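Local atomic coordinates of flavoprotein (Thermotoga maritima, PDB entry 5V8S), a protein that probably transfers electrons in redox reactions, using a mu-oxo-diiron centre held by a metallo-beta-lactamase-like domain and FMN bound by a flavodoxin-like domain. Residues E48-L56 against L236-W244; G61-G71 against T91-D102. The protein carries 1 engineered substitution. One frame throughout, in Å; residues are numbered along the deposited sequence.

Contact 1 (E48-L56 against L236-W244); sequences EGISYNAYL and LLPGHGLIW. With FEO (mu-oxo-diiron), chain C.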
loop_
_atom_site.group_PDB
_atom_site.type_symbol
_atom_site.label_atom_id
_atom_site.label_comp_id
_atom_site.label_asym_id
_atom_site.label_seq_id
_atom_site.Cartn_x
_atom_site.Cartn_y
_atom_site.Cartn_z
ATOM N N GLU A 48 -15.655 6.625 -6.035
ATOM C CA GLU A 48 -16.923 6.724 -6.743
ATOM C C GLU A 48 -18.052 5.965 -6.060
ATOM O O GLU A 48 -19.207 6.092 -6.494
ATOM C CB GLU A 48 -16.773 6.176 -8.157
ATOM C CG GLU A 48 -16.487 4.683 -8.250
ATOM C CD GLU A 48 -15.001 4.324 -8.304
ATOM O OE1 GLU A 48 -14.200 4.852 -7.489
ATOM O OE2 GLU A 48 -14.638 3.511 -9.191
ATOM N N GLY A 49 -17.755 5.147 -5.045
ATOM C CA GLY A 49 -18.788 4.415 -4.339
ATOM C C GLY A 49 -19.245 3.159 -5.058
ATOM O O GLY A 49 -18.773 2.779 -6.136
ATOM N N ILE A 50 -20.221 2.511 -4.429
ATOM C CA ILE A 50 -20.817 1.283 -4.932
ATOM C C ILE A 50 -22.233 1.214 -4.394
ATOM O O ILE A 50 -22.516 1.681 -3.287
ATOM C CB ILE A 50 -19.982 0.051 -4.516
ATOM C CG1 ILE A 50 -20.440 -1.199 -5.279
ATOM C CG2 ILE A 50 -20.020 -0.145 -2.989
ATOM C CD1 ILE A 50 -19.652 -2.473 -4.931
ATOM N N SER A 51 -23.138 0.648 -5.195
ATOM C CA SER A 51 -24.499 0.427 -4.728
ATOM C C SER A 51 -24.668 -1.021 -4.286
ATOM O O SER A 51 -23.931 -1.912 -4.707
ATOM C CB SER A 51 -25.535 0.777 -5.802
ATOM O OG SER A 51 -25.648 -0.231 -6.802
ATOM N N TYR A 52 -25.665 -1.243 -3.431
ATOM C CA TYR A 52 -26.140 -2.589 -3.087
ATOM C C TYR A 52 -27.575 -2.687 -3.579
ATOM O O TYR A 52 -28.420 -1.854 -3.215
ATOM C CB TYR A 52 -26.043 -2.910 -1.579
ATOM C CG TYR A 52 -24.704 -2.514 -1.020
ATOM C CD1 TYR A 52 -23.539 -3.077 -1.515
ATOM C CD2 TYR A 52 -24.610 -1.530 -0.072
ATOM C CE1 TYR A 52 -22.283 -2.672 -1.067
ATOM C CE2 TYR A 52 -23.350 -1.113 0.408
ATOM C CZ TYR A 52 -22.190 -1.691 -0.110
ATOM O OH TYR A 52 -20.919 -1.286 0.308
ATOM N N ASN A 53 -27.847 -3.698 -4.403
ATOM C CA ASN A 53 -29.138 -3.836 -5.069
ATOM C C ASN A 53 -29.788 -5.139 -4.632
ATOM O O ASN A 53 -29.196 -6.205 -4.802
ATOM C CB ASN A 53 -28.994 -3.916 -6.595
ATOM C CG ASN A 53 -28.207 -2.752 -7.201
ATOM O OD1 ASN A 53 -28.091 -1.666 -6.618
ATOM N ND2 ASN A 53 -27.672 -2.982 -8.397
ATOM N N ALA A 54 -30.994 -5.053 -4.083
ATOM C CA ALA A 54 -31.811 -6.219 -3.780
ATOM C C ALA A 54 -33.101 -6.113 -4.576
ATOM O O ALA A 54 -33.433 -5.047 -5.087
ATOM C CB ALA A 54 -32.119 -6.268 -2.282
ATOM N N TYR A 55 -33.826 -7.225 -4.686
ATOM C CA TYR A 55 -35.002 -7.268 -5.545
ATOM C C TYR A 55 -36.144 -7.961 -4.822
ATOM O O TYR A 55 -35.922 -8.878 -4.026
ATOM C CB TYR A 55 -34.714 -8.004 -6.863
ATOM C CG TYR A 55 -33.598 -7.331 -7.633
ATOM C CD1 TYR A 55 -32.268 -7.651 -7.383
ATOM C CD2 TYR A 55 -33.861 -6.343 -8.566
ATOM C CE1 TYR A 55 -31.231 -7.012 -8.052
ATOM C CE2 TYR A 55 -32.837 -5.706 -9.242
ATOM C CZ TYR A 55 -31.531 -6.042 -8.986
ATOM O OH TYR A 55 -30.543 -5.392 -9.683
ATOM N N LEU A 56 -37.373 -7.539 -5.133
ATOM C CA LEU A 56 -38.570 -8.192 -4.616
ATOM C C LEU A 56 -39.464 -8.580 -5.787
ATOM O O LEU A 56 -39.814 -7.729 -6.614
ATOM C CB LEU A 56 -39.343 -7.275 -3.661
ATOM C CG LEU A 56 -40.603 -7.917 -3.059
ATOM C CD1 LEU A 56 -40.216 -8.912 -1.975
ATOM C CD2 LEU A 56 -41.550 -6.864 -2.512
ATOM N N LEU A 236 -30.466 -8.397 -17.197
ATOM C CA LEU A 236 -29.517 -8.795 -16.166
ATOM C C LEU A 236 -29.621 -7.795 -15.027
ATOM O O LEU A 236 -29.423 -6.589 -15.232
ATOM C CB LEU A 236 -28.093 -8.861 -16.725
ATOM C CG LEU A 236 -27.056 -9.478 -15.785
ATOM C CD1 LEU A 236 -25.989 -10.181 -16.596
ATOM C CD2 LEU A 236 -26.409 -8.450 -14.862
ATOM N N LEU A 237 -29.928 -8.304 -13.828
ATOM C CA LEU A 237 -30.199 -7.510 -12.632
ATOM C C LEU A 237 -29.139 -7.887 -11.601
ATOM O O LEU A 237 -29.301 -8.875 -10.855
ATOM C CB LEU A 237 -31.592 -7.825 -12.083
ATOM C CG LEU A 237 -32.795 -7.119 -12.732
ATOM C CD1 LEU A 237 -32.762 -7.185 -14.247
ATOM C CD2 LEU A 237 -34.089 -7.674 -12.173
ATOM N N PRO A 238 -28.029 -7.158 -11.544
ATOM C CA PRO A 238 -26.943 -7.511 -10.615
ATOM C C PRO A 238 -27.076 -6.863 -9.255
ATOM O O PRO A 238 -27.933 -6.004 -9.032
ATOM C CB PRO A 238 -25.703 -6.960 -11.322
ATOM C CG PRO A 238 -26.239 -5.685 -11.957
ATOM C CD PRO A 238 -27.708 -5.963 -12.336
ATOM N N GLY A 239 -26.159 -7.231 -8.355
ATOM C CA GLY A 239 -26.158 -6.737 -6.994
ATOM C C GLY A 239 -25.484 -5.411 -6.783
ATOM O O GLY A 239 -25.616 -4.842 -5.703
ATOM N N HIS A 240 -24.753 -4.930 -7.778
ATOM C CA HIS A 240 -24.045 -3.660 -7.684
ATOM C C HIS A 240 -24.121 -2.963 -9.027
ATOM O O HIS A 240 -23.873 -3.589 -10.053
ATOM C CB HIS A 240 -22.555 -3.872 -7.362
ATOM C CG HIS A 240 -22.297 -4.737 -6.167
ATOM N ND1 HIS A 240 -22.613 -4.361 -4.880
ATOM C CD2 HIS A 240 -21.756 -5.971 -6.075
ATOM C CE1 HIS A 240 -22.268 -5.322 -4.042
ATOM N NE2 HIS A 240 -21.737 -6.307 -4.741
ATOM N N GLY A 241 -24.420 -1.664 -9.004
ATOM C CA GLY A 241 -24.396 -0.859 -10.222
ATOM C C GLY A 241 -25.695 -0.911 -11.016
ATOM O O GLY A 241 -26.785 -1.111 -10.480
ATOM N N LEU A 242 -25.554 -0.711 -12.324
ATOM C CA LEU A 242 -26.690 -0.584 -13.218
ATOM C C LEU A 242 -27.381 -1.922 -13.456
ATOM O O LEU A 242 -26.757 -2.987 -13.479
ATOM C CB LEU A 242 -26.202 -0.065 -14.562
ATOM C CG LEU A 242 -25.853 1.419 -14.699
ATOM C CD1 LEU A 242 -25.694 1.715 -16.178
ATOM C CD2 LEU A 242 -26.907 2.343 -14.064
ATOM N N ILE A 243 -28.689 -1.829 -13.710
ATOM C CA ILE A 243 -29.504 -2.918 -14.238
ATOM C C ILE A 243 -29.484 -2.808 -15.751
ATOM O O ILE A 243 -29.482 -1.697 -16.296
ATOM C CB ILE A 243 -30.938 -2.790 -13.698
ATOM C CG1 ILE A 243 -30.939 -3.009 -12.193
ATOM C CG2 ILE A 243 -31.903 -3.734 -14.409
ATOM C CD1 ILE A 243 -32.122 -2.390 -11.523
ATOM N N TRP A 244 -29.483 -3.947 -16.434
ATOM C CA TRP A 244 -29.411 -3.984 -17.892
ATOM C C TRP A 244 -30.702 -4.578 -18.446
ATOM O O TRP A 244 -30.891 -5.796 -18.439
ATOM C CB TRP A 244 -28.177 -4.758 -18.342
ATOM C CG TRP A 244 -26.908 -4.089 -17.896
ATOM C CD1 TRP A 244 -26.408 -4.023 -16.617
ATOM C CD2 TRP A 244 -25.988 -3.357 -18.719
ATOM N NE1 TRP A 244 -25.232 -3.309 -16.612
ATOM C CE2 TRP A 244 -24.950 -2.898 -17.888
ATOM C CE3 TRP A 244 -25.932 -3.071 -20.081
ATOM C CZ2 TRP A 244 -23.877 -2.155 -18.380
ATOM C CZ3 TRP A 244 -24.869 -2.329 -20.568
ATOM C CH2 TRP A 244 -23.853 -1.885 -19.720
HETATM FE FE1 FEO C . -18.908 -10.747 -3.343
HETATM FE FE2 FEO C . -21.052 -8.126 -3.741
HETATM O O FEO C . -20.214 -9.514 -2.789
HETATM O O HOH W 1 -17.800 -8.868 -3.681
HETATM O O HOH W 2 -18.985 -7.512 -4.465
#

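Contact 2 (G61-G71 against T91-D102); sequences GANVLIDGWKG and THIIVNHTEPDD. Engineered in segment 91-102: Asp102 (natural residue His). With FEO (mu-oxo-diiron), chain C.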
loop_
_atom_site.group_PDB
_atom_site.type_symbol
_atom_site.label_atom_id
_atom_site.label_comp_id
_atom_site.label_asym_id
_atom_site.label_seq_id
_atom_site.Cartn_x
_atom_site.Cartn_y
_atom_site.Cartn_z
ATOM N N GLY A 61 -49.351 -15.883 -4.643
ATOM C CA GLY A 61 -49.070 -16.876 -3.634
ATOM C C GLY A 61 -47.669 -16.819 -3.055
ATOM O O GLY A 61 -47.340 -17.647 -2.200
ATOM N N ALA A 62 -46.838 -15.868 -3.471
ATOM C CA ALA A 62 -45.475 -15.821 -2.977
ATOM C C ALA A 62 -44.957 -14.401 -3.102
ATOM O O ALA A 62 -45.359 -13.654 -3.993
ATOM C CB ALA A 62 -44.560 -16.762 -3.770
ATOM N N ASN A 63 -44.062 -14.036 -2.192
ATOM C CA ASN A 63 -43.289 -12.807 -2.302
ATOM C C ASN A 63 -41.838 -13.192 -2.075
ATOM O O ASN A 63 -41.488 -13.698 -0.998
ATOM C CB ASN A 63 -43.722 -11.736 -1.291
ATOM C CG ASN A 63 -45.084 -11.146 -1.595
ATOM O OD1 ASN A 63 -45.331 -10.630 -2.688
ATOM N ND2 ASN A 63 -45.981 -11.223 -0.617
ATOM N N VAL A 64 -41.007 -12.970 -3.087
ATOM C CA VAL A 64 -39.643 -13.502 -3.133
ATOM C C VAL A 64 -38.661 -12.339 -3.048
ATOM O O VAL A 64 -38.570 -11.521 -3.970
ATOM C CB VAL A 64 -39.401 -14.321 -4.406
ATOM C CG1 VAL A 64 -38.007 -14.956 -4.388
ATOM C CG2 VAL A 64 -40.499 -15.372 -4.593
ATOM N N LEU A 65 -37.907 -12.281 -1.954
ATOM C CA LEU A 65 -36.821 -11.316 -1.801
ATOM C C LEU A 65 -35.535 -11.942 -2.316
ATOM O O LEU A 65 -35.245 -13.104 -2.023
ATOM C CB LEU A 65 -36.647 -10.947 -0.331
ATOM C CG LEU A 65 -35.460 -10.045 -0.005
ATOM C CD1 LEU A 65 -35.660 -8.668 -0.610
ATOM C CD2 LEU A 65 -35.309 -9.967 1.508
ATOM N N ILE A 66 -34.776 -11.179 -3.104
ATOM C CA ILE A 66 -33.550 -11.682 -3.719
ATOM C C ILE A 66 -32.408 -10.782 -3.273
ATOM O O ILE A 66 -32.365 -9.595 -3.616
ATOM C CB ILE A 66 -33.657 -11.777 -5.250
ATOM C CG1 ILE A 66 -34.841 -12.699 -5.595
ATOM C CG2 ILE A 66 -32.339 -12.312 -5.857
ATOM C CD1 ILE A 66 -35.029 -12.937 -7.068
ATOM N N ASP A 67 -31.508 -11.348 -2.472
ATOM C CA ASP A 67 -30.331 -10.670 -1.933
ATOM C C ASP A 67 -30.724 -9.560 -0.951
ATOM O O ASP A 67 -31.866 -9.531 -0.478
ATOM C CB ASP A 67 -29.415 -10.242 -3.088
ATOM C CG ASP A 67 -28.892 -11.462 -3.897
ATOM O OD1 ASP A 67 -28.650 -12.549 -3.296
ATOM O OD2 ASP A 67 -28.755 -11.358 -5.134
ATOM N N GLY A 68 -29.794 -8.689 -0.582
ATOM C CA GLY A 68 -30.030 -7.722 0.469
ATOM C C GLY A 68 -28.995 -6.605 0.407
ATOM O O GLY A 68 -28.387 -6.352 -0.635
ATOM N N TRP A 69 -28.787 -5.947 1.547
ATOM C CA TRP A 69 -27.857 -4.827 1.660
ATOM C C TRP A 69 -26.822 -5.099 2.748
ATOM O O TRP A 69 -26.997 -5.964 3.606
ATOM C CB TRP A 69 -28.569 -3.520 2.042
ATOM C CG TRP A 69 -29.489 -2.927 1.001
ATOM C CD1 TRP A 69 -29.688 -3.354 -0.271
ATOM C CD2 TRP A 69 -30.329 -1.783 1.178
ATOM N NE1 TRP A 69 -30.619 -2.559 -0.895
ATOM C CE2 TRP A 69 -31.031 -1.590 -0.022
ATOM C CE3 TRP A 69 -30.564 -0.908 2.246
ATOM C CZ2 TRP A 69 -31.946 -0.561 -0.193
ATOM C CZ3 TRP A 69 -31.479 0.103 2.082
ATOM C CH2 TRP A 69 -32.149 0.278 0.863
ATOM N N LYS A 70 -25.736 -4.332 2.711
ATOM C CA LYS A 70 -24.687 -4.459 3.714
ATOM C C LYS A 70 -25.258 -4.167 5.099
ATOM O O LYS A 70 -26.190 -3.376 5.255
ATOM C CB LYS A 70 -23.570 -3.477 3.373
ATOM C CG LYS A 70 -22.286 -3.677 4.149
ATOM C CD LYS A 70 -21.168 -2.838 3.475
ATOM C CE LYS A 70 -19.890 -2.745 4.267
ATOM N NZ LYS A 70 -19.972 -1.594 5.156
ATOM N N GLY A 71 -24.648 -4.782 6.121
ATOM C CA GLY A 71 -25.241 -4.805 7.450
ATOM C C GLY A 71 -25.387 -3.450 8.110
ATOM O O GLY A 71 -26.302 -3.250 8.912
ATOM N N THR A 91 -42.359 -14.792 1.654
ATOM C CA THR A 91 -42.401 -16.244 1.722
ATOM C C THR A 91 -41.080 -16.904 1.365
ATOM O O THR A 91 -40.832 -18.036 1.812
ATOM C CB THR A 91 -43.481 -16.804 0.773
ATOM O OG1 THR A 91 -43.249 -16.332 -0.560
ATOM C CG2 THR A 91 -44.906 -16.403 1.223
ATOM N N HIS A 92 -40.233 -16.239 0.578
ATOM C CA HIS A 92 -38.983 -16.806 0.091
ATOM C C HIS A 92 -37.904 -15.743 0.117
ATOM O O HIS A 92 -38.180 -14.574 -0.144
ATOM C CB HIS A 92 -39.133 -17.265 -1.360
ATOM C CG HIS A 92 -40.072 -18.405 -1.535
ATOM N ND1 HIS A 92 -41.443 -18.253 -1.471
ATOM C CD2 HIS A 92 -39.843 -19.716 -1.775
ATOM C CE1 HIS A 92 -42.016 -19.428 -1.655
ATOM N NE2 HIS A 92 -41.071 -20.334 -1.836
ATOM N N ILE A 93 -36.681 -16.162 0.438
ATOM C CA ILE A 93 -35.491 -15.334 0.259
ATOM C C ILE A 93 -34.458 -16.148 -0.512
ATOM O O ILE A 93 -34.067 -17.240 -0.077
ATOM C CB ILE A 93 -34.901 -14.847 1.599
ATOM C CG1 ILE A 93 -35.936 -14.047 2.393
ATOM C CG2 ILE A 93 -33.665 -13.979 1.338
ATOM C CD1 ILE A 93 -35.532 -13.683 3.799
ATOM N N ILE A 94 -34.010 -15.615 -1.649
ATOM C CA ILE A 94 -32.976 -16.249 -2.464
ATOM C C ILE A 94 -31.654 -15.550 -2.192
ATOM O O ILE A 94 -31.558 -14.323 -2.288
ATOM C CB ILE A 94 -33.319 -16.194 -3.963
ATOM C CG1 ILE A 94 -34.591 -17.017 -4.237
ATOM C CG2 ILE A 94 -32.139 -16.729 -4.793
ATOM C CD1 ILE A 94 -35.067 -16.982 -5.701
ATOM N N VAL A 95 -30.656 -16.332 -1.830
ATOM C CA VAL A 95 -29.320 -15.834 -1.519
ATOM C C VAL A 95 -28.382 -16.376 -2.593
ATOM O O VAL A 95 -27.916 -17.516 -2.521
ATOM C CB VAL A 95 -28.886 -16.247 -0.109
ATOM C CG1 VAL A 95 -27.491 -15.718 0.198
ATOM C CG2 VAL A 95 -29.886 -15.727 0.906
ATOM N N ASN A 96 -28.087 -15.547 -3.603
ATOM C CA ASN A 96 -27.204 -15.965 -4.678
ATOM C C ASN A 96 -25.745 -16.053 -4.218
ATOM O O ASN A 96 -24.958 -16.774 -4.836
ATOM C CB ASN A 96 -27.293 -14.954 -5.824
ATOM C CG ASN A 96 -28.598 -15.051 -6.599
ATOM O OD1 ASN A 96 -28.972 -16.128 -7.072
ATOM N ND2 ASN A 96 -29.304 -13.915 -6.745
ATOM N N HIS A 97 -25.383 -15.347 -3.145
ATOM C CA HIS A 97 -24.009 -15.180 -2.685
ATOM C C HIS A 97 -24.117 -14.603 -1.289
ATOM O O HIS A 97 -24.951 -13.727 -1.039
ATOM C CB HIS A 97 -23.310 -14.211 -3.660
ATOM C CG HIS A 97 -21.910 -13.773 -3.312
ATOM N ND1 HIS A 97 -20.871 -14.622 -2.977
ATOM C CD2 HIS A 97 -21.365 -12.537 -3.378
ATOM C CE1 HIS A 97 -19.763 -13.920 -2.808
ATOM N NE2 HIS A 97 -20.035 -12.651 -3.055
ATOM N N THR A 98 -23.314 -15.129 -0.370
ATOM C CA THR A 98 -23.500 -14.865 1.049
ATOM C C THR A 98 -22.591 -13.775 1.601
ATOM O O THR A 98 -22.639 -13.513 2.806
ATOM C CB THR A 98 -23.260 -16.139 1.860
ATOM O OG1 THR A 98 -21.888 -16.537 1.728
ATOM C CG2 THR A 98 -24.185 -17.260 1.389
ATOM N N GLU A 99 -21.752 -13.154 0.780
ATOM C CA GLU A 99 -20.817 -12.178 1.324
ATOM C C GLU A 99 -21.607 -11.052 1.998
ATOM O O GLU A 99 -22.667 -10.656 1.503
ATOM C CB GLU A 99 -19.935 -11.607 0.212
ATOM C CG GLU A 99 -18.829 -10.701 0.695
ATOM C CD GLU A 99 -17.876 -10.294 -0.393
ATOM O OE1 GLU A 99 -17.908 -10.865 -1.487
ATOM O OE2 GLU A 99 -17.051 -9.384 -0.135
ATOM N N PRO A 100 -21.132 -10.504 3.122
ATOM C CA PRO A 100 -21.984 -9.573 3.881
ATOM C C PRO A 100 -22.315 -8.255 3.215
ATOM O O PRO A 100 -23.179 -7.549 3.746
ATOM C CB PRO A 100 -21.222 -9.379 5.189
ATOM C CG PRO A 100 -20.507 -10.663 5.367
ATOM C CD PRO A 100 -20.086 -11.084 3.992
ATOM N N ASP A 101 -21.671 -7.858 2.110
ATOM C CA ASP A 101 -22.156 -6.670 1.414
ATOM C C ASP A 101 -23.525 -6.897 0.788
ATOM O O ASP A 101 -24.281 -5.941 0.599
ATOM C CB ASP A 101 -21.183 -6.200 0.336
ATOM C CG ASP A 101 -20.893 -7.250 -0.722
ATOM O OD1 ASP A 101 -20.606 -8.407 -0.380
ATOM O OD2 ASP A 101 -20.945 -6.917 -1.928
ATOM N N ASP A 102 -23.852 -8.139 0.485
ATOM C CA ASP A 102 -25.156 -8.495 -0.043
ATOM C C ASP A 102 -26.054 -9.212 0.967
ATOM O O ASP A 102 -27.275 -9.174 0.801
ATOM C CB ASP A 102 -24.974 -9.301 -1.349
ATOM C CG ASP A 102 -24.245 -8.452 -2.471
ATOM O OD1 ASP A 102 -24.818 -7.422 -2.923
ATOM O OD2 ASP A 102 -23.103 -8.766 -2.898
HETATM FE FE1 FEO C . -18.908 -10.747 -3.343
HETATM FE FE2 FEO C . -21.052 -8.126 -3.741
HETATM O O FEO C . -20.214 -9.514 -2.789
HETATM O O HOH W 3 -27.493 -12.461 -0.815
HETATM O O HOH W 4 -27.302 -7.257 -3.008
HETATM O O HOH W 5 -22.421 -6.458 6.431
HETATM O O HOH W 1 -17.800 -8.868 -3.681
HETATM O O HOH W 2 -18.985 -7.512 -4.465
#

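Contact 1 (E48-L56 against L236-W244)
Two first torsions of the same kind bring the polar groups of Asn53 and His240 to their partners: Asn53 CG (chi1 -54°) and His240 CG (chi1 -52°) each lie beside their own backbone N, anti to the carbonyl carbon. In His240, chi2 of -68° then turns the imidazole so that ND1 faces Ser51 O, which lies 2.8 Å away in the ring plane, while NE2 binds FE2 of the diiron group at 2.2 Å. Ile50 CD1 packs over one face of this ring, and Tyr52 CD1 meets it at the edge. The Asn53 amide is occupied at both ends. Its ND2 gives one N-H to Gly241 O (2.9 Å) and the other to Pro238 O (3.1 Å), while OD1 accepts from Ser51 OG; a carboxamide suits this place because it donates and accepts at once. Ser51 OG in turn receives Gly241 N at 2.9 Å. Tyr55 OH donates to Pro238 O (2.8 Å) from the face opposite Asn53 ND2, and its ring is packed obliquely by Leu237 CB. Gly241 fits because its backbone turns at positive phi, where a CB would jam against the preceding carbonyl. The buried contact joins the two sheets of the metallo-beta-lactamase-like sandwich. Its chemistry is consistent with a second-shell role for Ser51, whose carbonyl would hold the His240 ring's rotation so that NE2 faces the iron.

Contact 2 (G61-G71 against T91-D102)
Val64, Leu65 and Ile66 run parallel to His92, Ile93 and Ile94, the paired strands of a beta-alpha-beta unit whose helix is 74-82. Aliphatic side chains suit the buried positions Val64, Leu65, Ile66, Ile93 and Ile94: Val64 CG1 meets Ile94 CD1 at 3.8 Å on one side of the sheet, and Leu65 CB meets Ile93 CG1 on the other. Where the strands part, Asp67 takes over. From its CB, chi1 of -62° swings CG beside the backbone N, and the carboxylate spreads across Asn96 with its plane 66° from that of the amide. OD1 accepts Asn96 N (3.1 Å) with its syn lone pair and also a hydrogen bond from water 3, which donates another to His97 O. OD2 receives Asn96 ND2 (3.1 Å), tilted 28° from the carboxylate plane; Asn96 OD1 bonds Thr170 OG1. A carboxylate suits this place because it grips both backbone and side chain of Asn96, just ahead of the metal-binding run. There His97, whose ND1 is engaged by Asp166, and Glu99 bind FE1, and Asp101 and the engineered Asp102 bind FE2; from the second subunit, Tyr276 hydrogen-bonds Glu99 OE2. Gly68 suits its tight place, since a CB would come very close to Asp102 O. At the far end Thr91 OG1 stands in for a backbone acceptor, receiving Asn63 N at 2.9 Å, and lies in the ring plane of His92, 2.8 Å from ND1.

Both contacts belong to the buried core, but every touching residue of contact 1 is buried, whereas contact 2 has partly exposed residues such as Thr91 and Lys70 and meets the second subunit. Contact 1 ties two sheets together, largely through polar side chains and backbone carbonyls; contact 2 works within one sheet, by regular backbone pairing and aliphatic packing, before it becomes polar near the irons. Strands 50-59 and 62-66 are neighbours in that sheet, joined by a probable hydrogen bond from Ile66 N to Tyr55 O (2.7 Å). At the diiron group, His240 of contact 1 shares FE2 with Asp101 and Asp102 of contact 2.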